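Local coordinates for transcriptional regulator fur family (Xanthomonas campestris pv. campestris, PDB 7DH7), which probably acts as a zinc-dependent repressor of the Fur family that binds regulatory DNA and controls the transcription of zinc-uptake genes, at residues Asp124-Ala129 with Gly161-Cys166; Gln140-Ala145 with Gln155-His160. All blocks are in the same frame, centred on the assembly; numbering follows the deposited sequence.

Contact 1. Residues Asp124-Ala129 with Gly161-Cys166; sequences DRCHSA and GLCAKC. With ZN (zinc ion), chain I.
Arg125 lies over Cys166 and beside Leu162 at the rim of a zinc site of the kind that Fur-family proteins build from two CxxC pairs. Its CB is 3.9 Å from CD1 of Leu162 and also touches the CB and SG of Cys166. CG of Arg125, anti to the backbone N (chi1 -173°), continues across the same sulfur, 3.8 Å from Cys166 SG. The chain then bends at chi2 and chi3, which brings NH2 back to CD1 of Leu162 at 4.0 Å, obliquely to the guanidinium plane. At the tip, NH1 faces Arg33 of the second subunit, a close pair of like charges.

Beneath this cover Cys126 SG and Cys166 SG bind the zinc ion at 2.5 and 2.4 Å. Cys123 and Cys163 complete the site, Cys163 SG with a longer bond of 2.7 Å to the zinc ion. Two of these sulfurs also accept backbone N-H groups: Cys126 from Ser128, and Cys163 SG, at the N-cap of helix 164-168, from Cys166 N at 3.0 Å, a capping bond.

Asp124 N donates to Gly161 O at 2.9 Å, carrying the parallel pairing of strands 120-123 and 158-161 one residue past the end of the first. Metal and backbone thus tie the turn leading into strand 128-131 to helix 164-168, while helix 80-92 packs against His127 and the second subunit receives the carboxylate of Asp124 through its Gln155.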
ATOM      1  N   ASP C 124      -7.242  -3.053   3.806  1.00 20.59           N
ATOM      2  CA  ASP C 124      -5.914  -3.646   3.503  1.00 29.54           C
ATOM      3  C   ASP C 124      -5.947  -5.177   3.592  1.00 28.85           C
ATOM      4  O   ASP C 124      -4.962  -5.785   3.276  1.00 27.12           O
ATOM      5  CB  ASP C 124      -4.785  -2.877   4.198  1.00 18.17           C
ATOM      6  CG  ASP C 124      -4.549  -3.127   5.673  1.00 28.06           C
ATOM      7  OD1 ASP C 124      -5.123  -4.029   6.239  1.00 31.74           O
ATOM      8  OD2 ASP C 124      -3.744  -2.410   6.223  1.00 33.11           O
ATOM      9  N   ARG C 125      -7.041  -5.737   4.086  1.00 26.25           N
ATOM     10  CA  ARG C 125      -7.217  -7.195   4.209  1.00 25.33           C
ATOM     11  C   ARG C 125      -8.077  -7.757   3.063  1.00 23.80           C
ATOM     12  O   ARG C 125      -7.665  -8.727   2.490  1.00 26.19           O
ATOM     13  CB  ARG C 125      -7.827  -7.471   5.581  1.00 25.25           C
ATOM     14  CG  ARG C 125      -7.917  -8.944   5.929  1.00 35.40           C
ATOM     15  CD  ARG C 125      -6.600  -9.466   6.442  1.00 39.76           C
ATOM     16  NE  ARG C 125      -6.246  -8.615   7.548  1.00 45.39           N
ATOM     17  CZ  ARG C 125      -6.474  -8.925   8.810  1.00 52.83           C
ATOM     18  NH1 ARG C 125      -7.038 -10.078   9.109  1.00 50.12           N
ATOM     19  NH2 ARG C 125      -6.131  -8.085   9.767  1.00 46.68           N
ATOM     20  N   CYS C 126      -9.242  -7.172   2.759  1.00 22.79           N
ATOM     21  CA  CYS C 126     -10.112  -7.739   1.690  1.00 24.96           C
ATOM     22  C   CYS C 126      -9.922  -7.048   0.336  1.00 22.17           C
ATOM     23  O   CYS C 126     -10.295  -7.612  -0.642  1.00 24.47           O
ATOM     24  CB  CYS C 126     -11.579  -7.742   2.096  1.00 24.52           C
ATOM     25  SG  CYS C 126     -12.295  -6.093   2.202  1.00 35.04           S
ATOM     26  N   HIS C 127      -9.305  -5.874   0.311  1.00 26.98           N
ATOM     27  CA  HIS C 127      -9.032  -5.066  -0.913  1.00 24.15           C
ATOM     28  C   HIS C 127     -10.327  -4.508  -1.520  1.00 23.41           C
ATOM     29  O   HIS C 127     -10.303  -4.100  -2.658  1.00 26.83           O
ATOM     30  CB  HIS C 127      -7.987  -5.704  -1.855  1.00 20.41           C
ATOM     31  CG  HIS C 127      -6.964  -6.502  -1.127  1.00 22.86           C
ATOM     32  ND1 HIS C 127      -6.038  -5.933  -0.310  1.00 18.08           N
ATOM     33  CD2 HIS C 127      -6.872  -7.828  -0.942  1.00 18.64           C
ATOM     34  CE1 HIS C 127      -5.354  -6.870   0.274  1.00 20.03           C
ATOM     35  NE2 HIS C 127      -5.843  -8.030  -0.094  1.00 27.08           N
ATOM     36  N   SER C 128     -11.415  -4.482  -0.756  1.00 24.83           N
ATOM     37  CA  SER C 128     -12.655  -3.814  -1.219  1.00 30.22           C
ATOM     38  C   SER C 128     -12.459  -2.323  -0.998  1.00 27.52           C
ATOM     39  O   SER C 128     -11.899  -1.978   0.015  1.00 26.35           O
ATOM     40  CB  SER C 128     -13.879  -4.290  -0.522  1.00 28.32           C
ATOM     41  OG  SER C 128     -14.162  -5.621  -0.841  1.00 30.05           O
ATOM     42  N   ALA C 129     -12.961  -1.508  -1.906  1.00 28.30           N
ATOM     43  CA  ALA C 129     -12.836  -0.045  -1.831  1.00 28.86           C
ATOM     44  C   ALA C 129     -14.194   0.642  -2.000  1.00 31.26           C
ATOM     45  O   ALA C 129     -15.120   0.037  -2.498  1.00 32.42           O
ATOM     46  CB  ALA C 129     -11.868   0.457  -2.854  1.00 27.98           C
ATOM     47  N   GLY C 161      -7.353   1.382   5.508  1.00 23.40           N
ATOM     48  CA  GLY C 161      -7.884   1.012   6.814  1.00 30.32           C
ATOM     49  C   GLY C 161      -8.287  -0.432   6.861  1.00 29.56           C
ATOM     50  O   GLY C 161      -7.959  -1.167   5.931  1.00 23.69           O
ATOM     51  N   LEU C 162      -8.883  -0.826   7.973  1.00 24.71           N
ATOM     52  CA  LEU C 162      -9.369  -2.205   8.143  1.00 27.99           C
ATOM     53  C   LEU C 162     -10.903  -2.170   8.204  1.00 27.05           C
ATOM     54  O   LEU C 162     -11.422  -1.424   9.025  1.00 28.05           O
ATOM     55  CB  LEU C 162      -8.759  -2.749   9.430  1.00 27.58           C
ATOM     56  CG  LEU C 162      -9.077  -4.205   9.738  1.00 31.68           C
ATOM     57  CD1 LEU C 162      -8.569  -5.100   8.625  1.00 25.81           C
ATOM     58  CD2 LEU C 162      -8.447  -4.612  11.057  1.00 27.16           C
ATOM     59  N   CYS C 163     -11.584  -2.970   7.373  1.00 26.98           N
ATOM     60  CA  CYS C 163     -13.074  -3.008   7.354  1.00 30.36           C
ATOM     61  C   CYS C 163     -13.602  -3.671   8.633  1.00 31.38           C
ATOM     62  O   CYS C 163     -12.894  -4.467   9.228  1.00 31.55           O
ATOM     63  CB  CYS C 163     -13.649  -3.635   6.079  1.00 32.59           C
ATOM     64  SG  CYS C 163     -14.173  -5.357   6.203  1.00 43.80           S
ATOM     65  N   ALA C 164     -14.837  -3.354   9.005  1.00 32.08           N
ATOM     66  CA  ALA C 164     -15.466  -3.925  10.214  1.00 33.40           C
ATOM     67  C   ALA C 164     -15.566  -5.442  10.079  1.00 33.12           C
ATOM     68  O   ALA C 164     -15.379  -6.117  11.068  1.00 33.59           O
ATOM     69  CB  ALA C 164     -16.823  -3.310  10.392  1.00 35.87           C
ATOM     70  N   LYS C 165     -15.900  -5.937   8.892  1.00 32.80           N
ATOM     71  CA  LYS C 165     -16.003  -7.394   8.684  1.00 34.48           C
ATOM     72  C   LYS C 165     -14.635  -8.067   8.821  1.00 36.34           C
ATOM     73  O   LYS C 165     -14.541  -9.042   9.549  1.00 36.89           O
ATOM     74  CB  LYS C 165     -16.583  -7.646   7.296  1.00 33.02           C
ATOM     75  CG  LYS C 165     -16.857  -9.095   6.961  1.00 38.89           C
ATOM     76  CD  LYS C 165     -17.682  -9.207   5.722  1.00 41.27           C
ATOM     77  CE  LYS C 165     -17.757 -10.610   5.177  1.00 48.14           C
ATOM     78  NZ  LYS C 165     -18.765 -11.423   5.880  1.00 54.45           N
ATOM     79  N   CYS C 166     -13.610  -7.506   8.184  1.00 28.97           N
ATOM     80  CA  CYS C 166     -12.254  -8.115   8.258  1.00 33.57           C
ATOM     81  C   CYS C 166     -11.766  -8.037   9.721  1.00 33.35           C
ATOM     82  O   CYS C 166     -11.319  -9.039  10.229  1.00 32.97           O
ATOM     83  CB  CYS C 166     -11.317  -7.578   7.173  1.00 25.51           C
ATOM     84  SG  CYS C 166     -11.581  -8.169   5.471  1.00 34.01           S
TER
HETATM   85 ZN    ZN I 201     -12.047  -5.939   4.682  1.00 28.47          ZN

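Contact 2. Residues Gln140-Ala145 with Gln155-His160; sequences QLEARA and QTLEVH
The carboxylate of Glu142 reaches the backbone of Leu157 through one water, which donates to OE2 at 2.6 Å and accepts from Leu157 N at 3.0 Å. The imidazole of His160, a second flat group, has the backbone C of Glu158 at its edge, in plane. His160 NE2 donates to the anti lone pair of Glu158 OE1 at 2.9 Å, with the oxygen tilted about 20° from the ring plane; the His160 ring of the second subunit meets it with planes some 30° apart.

This is helix-on-sheet packing in the α/β dimerisation domain of a Fur-family protein: helix 135-147 lies against strand 158-161, outermost within the chain, which pairs antiparallel with a strand of the second subunit in one continuous sheet. Away from the helix, Glu158 OE2 bonds to His109 N and His97 NE2, consistent with a second-shell place at the site where His97 binds zinc.

Between helix and strand the chemistry is apolar. Leu157 hangs from the approach to the strand with CG anti to its carbonyl carbon (chi1 -63°); an extended chi2 then sets CD1 between Leu141, Glu142 and Ala145. Ala145 CB closes on it from the next helical turn, and the methylenes of Glu142 run past it in the opposite direction. Val159 CG2 extends the patch, 4.3 Å from Leu141 CD2. Tightest is Leu141 CD2 against Leu157 CD1, at 3.7 Å.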
ATOM      1  N   GLN C 140     -10.853  19.258   2.864  1.00 47.40           N
ATOM      2  CA  GLN C 140      -9.974  19.493   4.007  1.00 46.68           C
ATOM      3  C   GLN C 140      -8.755  18.579   3.969  1.00 45.68           C
ATOM      4  O   GLN C 140      -7.626  19.032   4.205  1.00 49.66           O
ATOM      5  CB  GLN C 140     -10.747  19.287   5.310  1.00 52.18           C
ATOM      6  CG  GLN C 140     -11.326  20.560   5.918  1.00 60.34           C
ATOM      7  CD  GLN C 140     -12.540  20.292   6.787  1.00 58.76           C
ATOM      8  OE1 GLN C 140     -13.656  20.176   6.287  1.00 64.02           O
ATOM      9  NE2 GLN C 140     -12.325  20.177   8.095  1.00 57.95           N
ATOM     10  N   LEU C 141      -8.962  17.290   3.685  1.00 42.28           N
ATOM     11  CA  LEU C 141      -7.844  16.351   3.652  1.00 39.24           C
ATOM     12  C   LEU C 141      -6.801  16.788   2.630  1.00 38.64           C
ATOM     13  O   LEU C 141      -5.609  16.864   2.942  1.00 40.41           O
ATOM     14  CB  LEU C 141      -8.343  14.938   3.344  1.00 37.81           C
ATOM     15  CG  LEU C 141      -7.245  13.869   3.286  1.00 36.38           C
ATOM     16  CD1 LEU C 141      -6.617  13.653   4.663  1.00 36.26           C
ATOM     17  CD2 LEU C 141      -7.773  12.551   2.707  1.00 35.76           C
ATOM     18  N   GLU C 142      -7.242  17.102   1.407  1.00 39.61           N
ATOM     19  CA  GLU C 142      -6.314  17.556   0.376  1.00 40.68           C
ATOM     20  C   GLU C 142      -5.628  18.853   0.791  1.00 45.66           C
ATOM     21  O   GLU C 142      -4.429  19.038   0.547  1.00 43.28           O
ATOM     22  CB  GLU C 142      -7.049  17.714  -0.959  1.00 40.54           C
ATOM     23  CG  GLU C 142      -7.396  16.372  -1.614  1.00 46.58           C
ATOM     24  CD  GLU C 142      -8.288  16.499  -2.849  1.00 52.49           C
ATOM     25  OE1 GLU C 142      -8.902  17.569  -3.032  1.00 53.84           O
ATOM     26  OE2 GLU C 142      -8.369  15.523  -3.640  1.00 50.48           O
ATOM     27  N   ALA C 143      -6.366  19.750   1.447  1.00 53.60           N
ATOM     28  CA  ALA C 143      -5.759  20.973   1.961  1.00 53.50           C
ATOM     29  C   ALA C 143      -4.670  20.657   2.980  1.00 47.64           C
ATOM     30  O   ALA C 143      -3.580  21.241   2.941  1.00 52.00           O
ATOM     31  CB  ALA C 143      -6.835  21.880   2.566  1.00 52.18           C
ATOM     32  N   ARG C 144      -4.937  19.735   3.898  1.00 42.40           N
ATOM     33  CA  ARG C 144      -3.909  19.356   4.903  1.00 39.75           C
ATOM     34  C   ARG C 144      -2.707  18.712   4.202  1.00 40.36           C
ATOM     35  O   ARG C 144      -1.592  19.066   4.531  1.00 37.03           O
ATOM     36  CB  ARG C 144      -4.458  18.360   5.925  1.00 39.01           C
ATOM     37  CG  ARG C 144      -5.326  18.957   7.016  1.00 41.15           C
ATOM     38  CD  ARG C 144      -4.845  20.302   7.479  1.00 43.70           C
ATOM     39  NE  ARG C 144      -3.541  20.234   8.089  1.00 51.36           N
ATOM     40  CZ  ARG C 144      -2.679  21.238   8.121  1.00 53.63           C
ATOM     41  NH1 ARG C 144      -2.995  22.392   7.566  1.00 52.56           N
ATOM     42  NH2 ARG C 144      -1.506  21.086   8.708  1.00 43.30           N
ATOM     43  N   ALA C 145      -2.964  17.841   3.229  1.00 36.34           N
ATOM     44  CA  ALA C 145      -1.907  17.127   2.488  1.00 39.18           C
ATOM     45  C   ALA C 145      -1.028  18.127   1.739  1.00 43.32           C
ATOM     46  O   ALA C 145       0.183  17.972   1.772  1.00 43.39           O
ATOM     47  CB  ALA C 145      -2.529  16.122   1.552  1.00 33.22           C
ATOM     48  N   GLN C 155      -1.731  13.212  -7.792  1.00 33.38           N
ATOM     49  CA  GLN C 155      -2.217  11.845  -7.636  1.00 33.01           C
ATOM     50  C   GLN C 155      -3.279  11.859  -6.548  1.00 31.41           C
ATOM     51  O   GLN C 155      -3.005  12.288  -5.421  1.00 29.71           O
ATOM     52  CB  GLN C 155      -1.062  10.887  -7.279  1.00 32.81           C
ATOM     53  CG  GLN C 155      -1.510   9.575  -6.692  1.00 31.71           C
ATOM     54  CD  GLN C 155      -0.408   8.523  -6.649  1.00 27.81           C
ATOM     55  OE1 GLN C 155       0.503   8.495  -7.489  1.00 24.72           O
ATOM     56  NE2 GLN C 155      -0.477   7.665  -5.647  1.00 25.26           N
ATOM     57  N   THR C 156      -4.482  11.401  -6.887  1.00 30.57           N
ATOM     58  CA  THR C 156      -5.577  11.408  -5.929  1.00 31.31           C
ATOM     59  C   THR C 156      -5.220  10.540  -4.725  1.00 31.38           C
ATOM     60  O   THR C 156      -4.575   9.493  -4.855  1.00 27.66           O
ATOM     61  CB  THR C 156      -6.863  10.924  -6.605  1.00 36.43           C
ATOM     62  OG1 THR C 156      -7.044  11.650  -7.825  1.00 34.03           O
ATOM     63  CG2 THR C 156      -8.085  11.159  -5.710  1.00 35.10           C
ATOM     64  N   LEU C 157      -5.604  11.007  -3.541  1.00 30.19           N
ATOM     65  CA  LEU C 157      -5.253  10.301  -2.321  1.00 29.49           C
ATOM     66  C   LEU C 157      -6.010   8.983  -2.220  1.00 35.96           C
ATOM     67  O   LEU C 157      -7.128   8.836  -2.733  1.00 36.48           O
ATOM     68  CB  LEU C 157      -5.556  11.163  -1.097  1.00 29.97           C
ATOM     69  CG  LEU C 157      -4.749  12.449  -1.016  1.00 30.72           C
ATOM     70  CD1 LEU C 157      -5.258  13.287   0.144  1.00 32.20           C
ATOM     71  CD2 LEU C 157      -3.278  12.110  -0.841  1.00 33.83           C
ATOM     72  N   GLU C 158      -5.378   8.016  -1.556  1.00 26.32           N
ATOM     73  CA  GLU C 158      -6.044   6.808  -1.094  1.00 25.76           C
ATOM     74  C   GLU C 158      -5.984   6.773   0.426  1.00 29.89           C
ATOM     75  O   GLU C 158      -4.993   7.211   1.031  1.00 28.94           O
ATOM     76  CB  GLU C 158      -5.408   5.533  -1.669  1.00 23.95           C
ATOM     77  CG  GLU C 158      -5.627   5.344  -3.152  1.00 24.31           C
ATOM     78  CD  GLU C 158      -5.296   3.940  -3.634  1.00 30.69           C
ATOM     79  OE1 GLU C 158      -4.706   3.153  -2.855  1.00 35.08           O
ATOM     80  OE2 GLU C 158      -5.638   3.622  -4.791  1.00 23.12           O
ATOM     81  N   VAL C 159      -7.043   6.263   1.046  1.00 26.27           N
ATOM     82  CA  VAL C 159      -7.074   6.057   2.487  1.00 27.78           C
ATOM     83  C   VAL C 159      -7.143   4.566   2.734  1.00 29.44           C
ATOM     84  O   VAL C 159      -7.949   3.865   2.111  1.00 30.49           O
ATOM     85  CB  VAL C 159      -8.244   6.799   3.151  1.00 28.26           C
ATOM     86  CG1 VAL C 159      -8.218   6.596   4.666  1.00 28.26           C
ATOM     87  CG2 VAL C 159      -8.172   8.274   2.810  1.00 29.60           C
ATOM     88  N   HIS C 160      -6.248   4.089   3.588  1.00 23.79           N
ATOM     89  CA  HIS C 160      -6.142   2.641   3.872  1.00 26.64           C
ATOM     90  C   HIS C 160      -6.505   2.373   5.320  1.00 23.04           C
ATOM     91  O   HIS C 160      -5.994   3.037   6.180  1.00 23.15           O
ATOM     92  CB  HIS C 160      -4.781   2.067   3.475  1.00 20.81           C
ATOM     93  CG  HIS C 160      -4.471   2.156   2.028  1.00 28.30           C
ATOM     94  ND1 HIS C 160      -3.969   1.112   1.340  1.00 31.24           N
ATOM     95  CD2 HIS C 160      -4.577   3.158   1.143  1.00 30.80           C
ATOM     96  CE1 HIS C 160      -3.776   1.458   0.100  1.00 30.98           C
ATOM     97  NE2 HIS C 160      -4.145   2.689  -0.048  1.00 29.85           N
TER
HETATM   98  O   HOH W   1      -6.436  13.840  -3.736  1.00 46.07           O

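Overall arrangement
The two contacts show how one small sheet is secured by different chemistry at different places. Contact 2 is a buried apolar seam with a single bridging water at its margin, fixing the helix 135-147 against the last strand; contact 1 is only partly buried and relies on thiolate-metal bonds where the chain leaves that sheet. Their second segments are continuous, 155-160 running straight into 161-166, and the chain between the two halves of contact 1 contains all of contact 2. Their centres are about 19 Å apart. Each also meets the partner subunit, and there they are joined: a residue of contact 1 bonds to one from contact 2 of the other chain.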